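PDB 6NOB: beta-fructofuranosidase from Bifidobacterium adolescentis, which probably hydrolyses beta-D-fructofuranosides such as sucrose, releasing the terminal non-reducing fructose. Local coordinates for residues A[136-140]-A[141-145]; A[539-542]-A[543-546]; A[595-598]-A[599-602]. All coordinates share one frame; numbering follows the deposited sequence.

Interaction 1: A[136-140]-A[141-145]; sequences CQFQG and RYHLF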
ATOM      1  N   CYS A 136       1.676  -6.283 -10.978  1.00 43.45           N
ATOM      2  CA  CYS A 136       2.057  -6.726 -12.312  1.00 39.96           C
ATOM      3  C   CYS A 136       0.862  -6.598 -13.243  1.00 37.62           C
ATOM      4  O   CYS A 136      -0.283  -6.463 -12.801  1.00 34.61           O
ATOM      5  CB  CYS A 136       2.584  -8.167 -12.299  1.00 35.09           C
ATOM      6  SG  CYS A 136       1.394  -9.427 -11.812  1.00 34.91           S
ATOM      7  N   GLN A 137       1.154  -6.596 -14.539  1.00 35.12           N
ATOM      8  CA  GLN A 137       0.155  -6.836 -15.569  1.00 38.35           C
ATOM      9  C   GLN A 137       0.322  -8.277 -16.026  1.00 36.97           C
ATOM     10  O   GLN A 137       1.423  -8.682 -16.408  1.00 42.34           O
ATOM     11  CB  GLN A 137       0.309  -5.872 -16.746  1.00 40.84           C
ATOM     12  CG  GLN A 137      -0.850  -5.933 -17.728  1.00 45.94           C
ATOM     13  CD  GLN A 137      -0.896  -4.744 -18.669  1.00 53.46           C
ATOM     14  OE1 GLN A 137       0.128  -4.124 -18.956  1.00 52.75           O
ATOM     15  NE2 GLN A 137      -2.090  -4.423 -19.159  1.00 53.06           N
ATOM     16  N   PHE A 138      -0.755  -9.055 -15.959  1.00 36.68           N
ATOM     17  CA  PHE A 138      -0.693 -10.480 -16.254  1.00 37.70           C
ATOM     18  C   PHE A 138      -1.880 -10.863 -17.122  1.00 41.18           C
ATOM     19  O   PHE A 138      -3.030 -10.742 -16.689  1.00 41.72           O
ATOM     20  CB  PHE A 138      -0.679 -11.305 -14.963  1.00 37.35           C
ATOM     21  CG  PHE A 138      -0.650 -12.783 -15.192  1.00 38.25           C
ATOM     22  CD1 PHE A 138       0.446 -13.383 -15.790  1.00 42.45           C
ATOM     23  CD2 PHE A 138      -1.717 -13.575 -14.806  1.00 37.90           C
ATOM     24  CE1 PHE A 138       0.475 -14.748 -16.003  1.00 44.28           C
ATOM     25  CE2 PHE A 138      -1.695 -14.941 -15.016  1.00 38.80           C
ATOM     26  CZ  PHE A 138      -0.598 -15.529 -15.613  1.00 41.59           C
ATOM     27  N   GLN A 139      -1.595 -11.327 -18.340  1.00 40.81           N
ATOM     28  CA  GLN A 139      -2.612 -11.818 -19.268  1.00 40.05           C
ATOM     29  C   GLN A 139      -3.752 -10.812 -19.420  1.00 42.68           C
ATOM     30  O   GLN A 139      -4.933 -11.144 -19.303  1.00 44.52           O
ATOM     31  CB  GLN A 139      -3.136 -13.188 -18.828  1.00 40.36           C
ATOM     32  CG  GLN A 139      -2.159 -14.329 -19.103  1.00 46.66           C
ATOM     33  CD  GLN A 139      -2.559 -15.636 -18.440  1.00 45.64           C
ATOM     34  OE1 GLN A 139      -3.606 -15.730 -17.806  1.00 46.88           O
ATOM     35  NE2 GLN A 139      -1.717 -16.654 -18.586  1.00 43.74           N
ATOM     36  N   GLY A 140      -3.378  -9.553 -19.661  1.00 38.23           N
ATOM     37  CA  GLY A 140      -4.331  -8.502 -19.937  1.00 45.79           C
ATOM     38  C   GLY A 140      -4.914  -7.800 -18.729  1.00 52.89           C
ATOM     39  O   GLY A 140      -5.648  -6.819 -18.901  1.00 61.02           O
ATOM     40  N   ARG A 141      -4.618  -8.256 -17.515  1.00 48.75           N
ATOM     41  CA  ARG A 141      -5.200  -7.677 -16.315  1.00 44.09           C
ATOM     42  C   ARG A 141      -4.113  -7.144 -15.392  1.00 39.28           C
ATOM     43  O   ARG A 141      -2.998  -7.672 -15.345  1.00 38.89           O
ATOM     44  CB  ARG A 141      -6.047  -8.705 -15.559  1.00 41.29           C
ATOM     45  CG  ARG A 141      -7.190  -9.297 -16.363  1.00 42.60           C
ATOM     46  CD  ARG A 141      -7.861 -10.416 -15.587  1.00 45.35           C
ATOM     47  NE  ARG A 141      -8.417 -11.443 -16.462  1.00 48.29           N
ATOM     48  CZ  ARG A 141      -9.706 -11.541 -16.769  1.00 53.94           C
ATOM     49  NH1 ARG A 141     -10.125 -12.508 -17.575  1.00 53.71           N
ATOM     50  NH2 ARG A 141     -10.576 -10.673 -16.267  1.00 49.96           N
ATOM     51  N   TYR A 142      -4.450  -6.083 -14.661  1.00 38.19           N
ATOM     52  CA  TYR A 142      -3.601  -5.575 -13.592  1.00 35.55           C
ATOM     53  C   TYR A 142      -3.953  -6.295 -12.299  1.00 39.56           C
ATOM     54  O   TYR A 142      -5.131  -6.398 -11.941  1.00 44.00           O
ATOM     55  CB  TYR A 142      -3.777  -4.067 -13.418  1.00 32.53           C
ATOM     56  CG  TYR A 142      -3.490  -3.259 -14.663  1.00 41.92           C
ATOM     57  CD1 TYR A 142      -2.188  -2.938 -15.021  1.00 39.13           C
ATOM     58  CD2 TYR A 142      -4.524  -2.814 -15.479  1.00 38.67           C
ATOM     59  CE1 TYR A 142      -1.922  -2.198 -16.155  1.00 39.06           C
ATOM     60  CE2 TYR A 142      -4.266  -2.072 -16.616  1.00 41.34           C
ATOM     61  CZ  TYR A 142      -2.962  -1.768 -16.949  1.00 41.50           C
ATOM     62  OH  TYR A 142      -2.696  -1.033 -18.079  1.00 42.98           O
ATOM     63  N   HIS A 143      -2.936  -6.790 -11.602  1.00 40.23           N
ATOM     64  CA  HIS A 143      -3.124  -7.578 -10.394  1.00 36.35           C
ATOM     65  C   HIS A 143      -2.629  -6.799  -9.188  1.00 38.38           C
ATOM     66  O   HIS A 143      -1.492  -6.313  -9.178  1.00 35.61           O
ATOM     67  CB  HIS A 143      -2.398  -8.920 -10.494  1.00 32.05           C
ATOM     68  CG  HIS A 143      -3.141  -9.945 -11.292  1.00 36.39           C
ATOM     69  ND1 HIS A 143      -3.869 -10.959 -10.708  1.00 39.51           N
ATOM     70  CD2 HIS A 143      -3.283 -10.103 -12.629  1.00 38.04           C
ATOM     71  CE1 HIS A 143      -4.419 -11.703 -11.651  1.00 38.91           C
ATOM     72  NE2 HIS A 143      -4.079 -11.205 -12.826  1.00 37.85           N
ATOM     73  N   LEU A 144      -3.482  -6.691  -8.176  1.00 42.19           N
ATOM     74  CA  LEU A 144      -3.161  -6.004  -6.931  1.00 37.89           C
ATOM     75  C   LEU A 144      -3.312  -6.993  -5.783  1.00 37.92           C
ATOM     76  O   LEU A 144      -4.429  -7.419  -5.465  1.00 37.16           O
ATOM     77  CB  LEU A 144      -4.066  -4.790  -6.731  1.00 37.62           C
ATOM     78  CG  LEU A 144      -4.048  -4.117  -5.361  1.00 36.03           C
ATOM     79  CD1 LEU A 144      -2.659  -3.594  -5.031  1.00 36.03           C
ATOM     80  CD2 LEU A 144      -5.068  -2.993  -5.330  1.00 39.13           C
ATOM     81  N   PHE A 145      -2.193  -7.375  -5.181  1.00 33.40           N
ATOM     82  CA  PHE A 145      -2.202  -8.094  -3.917  1.00 33.73           C
ATOM     83  C   PHE A 145      -1.959  -7.101  -2.788  1.00 38.36           C
ATOM     84  O   PHE A 145      -1.490  -5.981  -3.011  1.00 39.34           O
ATOM     85  CB  PHE A 145      -1.140  -9.200  -3.893  1.00 34.35           C
ATOM     86  CG  PHE A 145      -1.274 -10.204  -5.010  1.00 36.73           C
ATOM     87  CD1 PHE A 145      -0.718  -9.959  -6.257  1.00 32.37           C
ATOM     88  CD2 PHE A 145      -1.944 -11.402  -4.806  1.00 37.83           C
ATOM     89  CE1 PHE A 145      -0.837 -10.885  -7.279  1.00 35.22           C
ATOM     90  CE2 PHE A 145      -2.065 -12.332  -5.825  1.00 33.82           C
ATOM     91  CZ  PHE A 145      -1.512 -12.074  -7.061  1.00 34.39           C
TER
HETATM   92  O   HOH W   1      -4.922 -11.993 -15.279  1.00 32.86           O
HETATM   93  O   HOH W   2      -7.014 -12.967 -17.765  1.00 56.12           O
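Q137 and Y142 run side by side on one face of a tight hairpin. The glutamine's CB lies 4.0 Å from R141 O and CG closer, at 3.6 Å from the same oxygen. CG is anti to the backbone N (chi1 -170°) and the chain extended beyond, which lays the amide along the tyrosine ring. The two planes stack 20° apart, CD over Y142 CE1 and NE2 3.6 Å from Y142 CZ. OE1 accepts a bond from the backbone N of D444, which helps hold the amide's rotation. With an alanine here, Y142 would probably lose its stacked partner and D444 N its acceptor. A type I' turn from F138 to R141 links strands 127-138 and 141-149, a hairpin within the five-bladed propeller domain of family 32 enzymes. F138 N donates to R141 O at 2.7 Å; the return bond, R141 N to F138 O, is 3.1 Å and arrives from above the carbonyl plane. On the other face F138 turns its edge toward the H143 ring in an offset edge-to-face pair, planes at 66°. One water in the imidazole plane is hydrogen-bonded to H143 NE2 at 2.7 Å and donates to F138 O, while H143 ND1 is hydrogen-bonded to H162 NE2.

Interaction 2: A[539-542]-A[543-546]; sequences GVNP and QDGR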
ATOM      1  N   GLY A 539     -14.293  19.391   8.330  1.00 50.76           N
ATOM      2  CA  GLY A 539     -14.868  18.253   9.016  1.00 52.40           C
ATOM      3  C   GLY A 539     -14.731  18.329  10.520  1.00 56.20           C
ATOM      4  O   GLY A 539     -14.831  19.408  11.112  1.00 59.66           O
ATOM      5  N   VAL A 540     -14.489  17.184  11.148  1.00 55.27           N
ATOM      6  CA  VAL A 540     -14.434  17.087  12.601  1.00 56.28           C
ATOM      7  C   VAL A 540     -13.356  16.082  12.982  1.00 57.39           C
ATOM      8  O   VAL A 540     -13.231  15.021  12.362  1.00 51.66           O
ATOM      9  CB  VAL A 540     -15.805  16.689  13.188  1.00 54.77           C
ATOM     10  CG1 VAL A 540     -15.649  16.075  14.562  1.00 61.68           C
ATOM     11  CG2 VAL A 540     -16.731  17.899  13.251  1.00 50.64           C
ATOM     12  N   ASN A 541     -12.563  16.431  13.996  1.00 63.42           N
ATOM     13  CA  ASN A 541     -11.565  15.537  14.568  1.00 60.77           C
ATOM     14  C   ASN A 541     -12.265  14.340  15.198  1.00 62.28           C
ATOM     15  O   ASN A 541     -12.992  14.498  16.188  1.00 65.17           O
ATOM     16  CB  ASN A 541     -10.714  16.277  15.602  1.00 61.11           C
ATOM     17  CG  ASN A 541      -9.549  15.445  16.110  1.00 57.49           C
ATOM     18  OD1 ASN A 541      -9.739  14.372  16.683  1.00 61.08           O
ATOM     19  ND2 ASN A 541      -8.334  15.945  15.909  1.00 50.03           N
ATOM     20  N   PRO A 542     -12.056  13.128  14.675  1.00 63.03           N
ATOM     21  CA  PRO A 542     -12.822  11.968  15.161  1.00 59.65           C
ATOM     22  C   PRO A 542     -12.494  11.553  16.584  1.00 65.00           C
ATOM     23  O   PRO A 542     -13.171  10.661  17.111  1.00 68.19           O
ATOM     24  CB  PRO A 542     -12.444  10.861  14.169  1.00 54.28           C
ATOM     25  CG  PRO A 542     -11.087  11.251  13.684  1.00 57.56           C
ATOM     26  CD  PRO A 542     -11.092  12.755  13.625  1.00 61.09           C
ATOM     27  N   GLN A 543     -11.493  12.157  17.223  1.00 65.50           N
ATOM     28  CA  GLN A 543     -11.107  11.786  18.579  1.00 62.14           C
ATOM     29  C   GLN A 543     -11.636  12.744  19.639  1.00 64.73           C
ATOM     30  O   GLN A 543     -12.068  12.296  20.705  1.00 71.97           O
ATOM     31  CB  GLN A 543      -9.581  11.697  18.690  1.00 63.21           C
ATOM     32  CG  GLN A 543      -8.969  10.580  17.856  1.00 70.02           C
ATOM     33  CD  GLN A 543      -9.319   9.199  18.384  1.00 78.83           C
ATOM     34  OE1 GLN A 543      -9.622   9.031  19.567  1.00 82.66           O
ATOM     35  NE2 GLN A 543      -9.280   8.203  17.507  1.00 77.00           N
ATOM     36  N   ASP A 544     -11.619  14.051  19.377  1.00 65.68           N
ATOM     37  CA  ASP A 544     -12.107  15.032  20.336  1.00 69.29           C
ATOM     38  C   ASP A 544     -13.230  15.906  19.796  1.00 71.04           C
ATOM     39  O   ASP A 544     -13.679  16.813  20.504  1.00 74.94           O
ATOM     40  CB  ASP A 544     -10.956  15.924  20.830  1.00 72.59           C
ATOM     41  CG  ASP A 544     -10.121  16.494  19.695  1.00 75.66           C
ATOM     42  OD1 ASP A 544     -10.703  16.933  18.682  1.00 76.31           O
ATOM     43  OD2 ASP A 544      -8.877  16.509  19.818  1.00 75.63           O
ATOM     44  N   GLY A 545     -13.691  15.671  18.568  1.00 73.66           N
ATOM     45  CA  GLY A 545     -14.798  16.439  18.030  1.00 70.68           C
ATOM     46  C   GLY A 545     -14.466  17.847  17.596  1.00 61.49           C
ATOM     47  O   GLY A 545     -15.380  18.601  17.247  1.00 61.86           O
ATOM     48  N   ARG A 546     -13.191  18.226  17.608  1.00 60.60           N
ATOM     49  CA  ARG A 546     -12.800  19.565  17.201  1.00 66.12           C
ATOM     50  C   ARG A 546     -13.066  19.769  15.709  1.00 67.02           C
ATOM     51  O   ARG A 546     -12.974  18.825  14.919  1.00 62.62           O
ATOM     52  CB  ARG A 546     -11.320  19.799  17.488  1.00 71.65           C
ATOM     53  CG  ARG A 546     -11.006  20.342  18.870  1.00 78.55           C
ATOM     54  CD  ARG A 546      -9.546  20.759  18.941  1.00 81.99           C
ATOM     55  NE  ARG A 546      -8.643  19.613  18.854  1.00 80.29           N
ATOM     56  CZ  ARG A 546      -7.483  19.623  18.205  1.00 75.77           C
ATOM     57  NH1 ARG A 546      -7.085  20.721  17.574  1.00 81.23           N
ATOM     58  NH2 ARG A 546      -6.722  18.536  18.182  1.00 64.83           N
TER
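N541 lays its side chain obliquely across the carboxylate of D544, amide and carboxylate planes 37° apart, with D544 OD1 3.1 Å from N541 CB. The amide's oxygen turns toward the chain that follows: N541 OD1 takes Q543 N at 2.9 Å in the carbonyl plane, and D544 N at a weak 3.3 Å. Its other end is held by G565, whose carbonyl accepts from ND2, which probably keeps the buried amide from flipping. The backbone of N541 is gripped as well, its N donating almost straight to R546 O at 2.6 Å and its O accepting from G545 N at 2.7 Å. G545 has positive phi (75°) where the chain doubles back, and V540 CG1 rests against its CA. D544 has CG between backbone N and carbonyl carbon (chi1 50°), which brings OD1 round to R546 N at 3.0 Å, on the anti side of the carboxylate. OD2 meets R546 NE in the guanidinium plane, 3.3 Å away, a salt bridge with weak hydrogen bonds. On the surface, between strands 532-540 and 547-555 of the C-terminal beta-sandwich, the loop thus combines an Asx motif begun by N541 with an Asx turn at D544.

Interaction 3: A[595-598]-A[599-602]; sequences FLNG and GQTA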
ATOM      1  N   PHE A 595      -1.181  17.321  -6.651  1.00 38.61           N
ATOM      2  CA  PHE A 595      -0.061  17.290  -7.580  1.00 38.33           C
ATOM      3  C   PHE A 595       0.222  18.704  -8.064  1.00 39.03           C
ATOM      4  O   PHE A 595      -0.685  19.396  -8.538  1.00 40.06           O
ATOM      5  CB  PHE A 595      -0.357  16.347  -8.752  1.00 35.71           C
ATOM      6  CG  PHE A 595      -0.646  14.941  -8.315  1.00 39.83           C
ATOM      7  CD1 PHE A 595      -1.938  14.551  -7.999  1.00 37.17           C
ATOM      8  CD2 PHE A 595       0.381  14.021  -8.180  1.00 39.53           C
ATOM      9  CE1 PHE A 595      -2.202  13.264  -7.575  1.00 37.55           C
ATOM     10  CE2 PHE A 595       0.124  12.732  -7.759  1.00 38.05           C
ATOM     11  CZ  PHE A 595      -1.170  12.351  -7.456  1.00 40.39           C
ATOM     12  N   LEU A 596       1.472  19.135  -7.929  1.00 39.62           N
ATOM     13  CA  LEU A 596       1.876  20.495  -8.252  1.00 43.24           C
ATOM     14  C   LEU A 596       2.782  20.503  -9.475  1.00 47.55           C
ATOM     15  O   LEU A 596       3.624  19.613  -9.642  1.00 52.66           O
ATOM     16  CB  LEU A 596       2.595  21.146  -7.068  1.00 45.51           C
ATOM     17  CG  LEU A 596       1.848  21.109  -5.734  1.00 48.37           C
ATOM     18  CD1 LEU A 596       2.604  21.894  -4.677  1.00 46.49           C
ATOM     19  CD2 LEU A 596       0.443  21.657  -5.899  1.00 50.51           C
ATOM     20  N   ASN A 597       2.599  21.515 -10.325  1.00 45.97           N
ATOM     21  CA  ASN A 597       3.424  21.708 -11.518  1.00 45.60           C
ATOM     22  C   ASN A 597       3.471  20.445 -12.377  1.00 46.90           C
ATOM     23  O   ASN A 597       4.518  20.062 -12.903  1.00 45.36           O
ATOM     24  CB  ASN A 597       4.834  22.163 -11.138  1.00 38.64           C
ATOM     25  CG  ASN A 597       4.888  23.629 -10.756  1.00 41.82           C
ATOM     26  OD1 ASN A 597       3.864  24.310 -10.717  1.00 45.71           O
ATOM     27  ND2 ASN A 597       6.088  24.123 -10.473  1.00 44.55           N
ATOM     28  N   GLY A 598       2.320  19.789 -12.515  1.00 44.79           N
ATOM     29  CA  GLY A 598       2.240  18.594 -13.332  1.00 42.59           C
ATOM     30  C   GLY A 598       2.951  17.388 -12.766  1.00 47.06           C
ATOM     31  O   GLY A 598       3.305  16.479 -13.522  1.00 46.03           O
ATOM     32  N   GLY A 599       3.174  17.352 -11.458  1.00 46.17           N
ATOM     33  CA  GLY A 599       3.842  16.236 -10.829  1.00 43.36           C
ATOM     34  C   GLY A 599       5.254  16.501 -10.363  1.00 42.34           C
ATOM     35  O   GLY A 599       5.946  15.550  -9.982  1.00 40.68           O
ATOM     36  N   GLN A 600       5.711  17.755 -10.402  1.00 39.97           N
ATOM     37  CA  GLN A 600       7.017  18.086  -9.845  1.00 41.93           C
ATOM     38  C   GLN A 600       7.111  17.646  -8.392  1.00 46.11           C
ATOM     39  O   GLN A 600       8.157  17.161  -7.943  1.00 47.00           O
ATOM     40  CB  GLN A 600       7.270  19.587  -9.981  1.00 41.77           C
ATOM     41  CG  GLN A 600       8.672  20.029  -9.622  1.00 41.83           C
ATOM     42  CD  GLN A 600       8.869  21.517  -9.830  1.00 46.68           C
ATOM     43  OE1 GLN A 600       8.074  22.172 -10.507  1.00 45.67           O
ATOM     44  NE2 GLN A 600       9.926  22.062  -9.240  1.00 46.05           N
ATOM     45  N   THR A 601       6.018  17.792  -7.647  1.00 42.44           N
ATOM     46  CA  THR A 601       5.900  17.243  -6.308  1.00 36.90           C
ATOM     47  C   THR A 601       4.458  16.802  -6.096  1.00 39.10           C
ATOM     48  O   THR A 601       3.530  17.348  -6.702  1.00 46.39           O
ATOM     49  CB  THR A 601       6.328  18.261  -5.238  1.00 36.35           C
ATOM     50  OG1 THR A 601       6.380  17.622  -3.957  1.00 36.26           O
ATOM     51  CG2 THR A 601       5.357  19.426  -5.185  1.00 33.04           C
ATOM     52  N   ALA A 602       4.283  15.786  -5.258  1.00 38.04           N
ATOM     53  CA  ALA A 602       2.968  15.259  -4.923  1.00 38.25           C
ATOM     54  C   ALA A 602       2.810  15.233  -3.410  1.00 42.33           C
ATOM     55  O   ALA A 602       3.772  14.959  -2.688  1.00 42.97           O
ATOM     56  CB  ALA A 602       2.769  13.852  -5.493  1.00 28.68           C
TER
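L596 O is gripped by two successive backbone donors, one closing the turn and one just after it. G599 N reaches it at 2.9 Å from above the carbonyl plane, and Q600 N comes equally near, at 2.9 Å, but with a bent and weak bond. N597 and G598 between them have backbone angles close to those of a type I' turn, and G599 also has positive phi, at angles where a CB would collide with G598 O. The side chains of N597 and Q600 lie alongside each other. A chi1 of -172° sets the glutamine chain out beside its own carbonyl carbon, fully extended, which carries OE1 to N597 ND2 at 2.8 Å. The bond leaves in the plane of the asparagine amide but meets the glutamine carbonyl 32° off its plane, the two amides being turned 36° apart. N597 has further partners: ND2 also donates to D579 O, and OD1 accepts from R581 N. L596 N donates to T601 O at 3.0 Å, the hydrogen-bonded pair of the hairpin formed by strands 591-596 and 601-606. On one face of it L596 CD1 touches T601 CG2 at 3.7 Å, the threonine hydroxyl being bonded to S575 O. On the other face F595 CD2 packs on A602 CB at 3.6 Å. Where the strands pair, the side chains meet through carbon atoms, whereas the bend is held by amides; since N597 is bound to D579 and R581 as well as to Q600, the turn is probably fixed to the neighbouring loop rather than free to swing.

In the fold
All three contacts join neighbouring residues round a chain reversal, but in different places. Interaction 1 closes a hairpin in the propeller, with its centre about 16 Å from that of the chain; interactions 2 and 3 belong to two different sheets of the C-terminal beta-sandwich, with centres about 30 Å apart. None touches another: even interactions 1 and 3 leave about 16 Å between nearest atoms. Interactions 1 and 3, partly buried, add aromatic and aliphatic side chains to paired strands. Interaction 2, about 26 Å out at the surface, has little apolar contact and relies on backbone bonds, an asparagine amide and an aspartate-arginine salt bridge. Interactions 1 and 2 lie on opposite sides of the chain's centre.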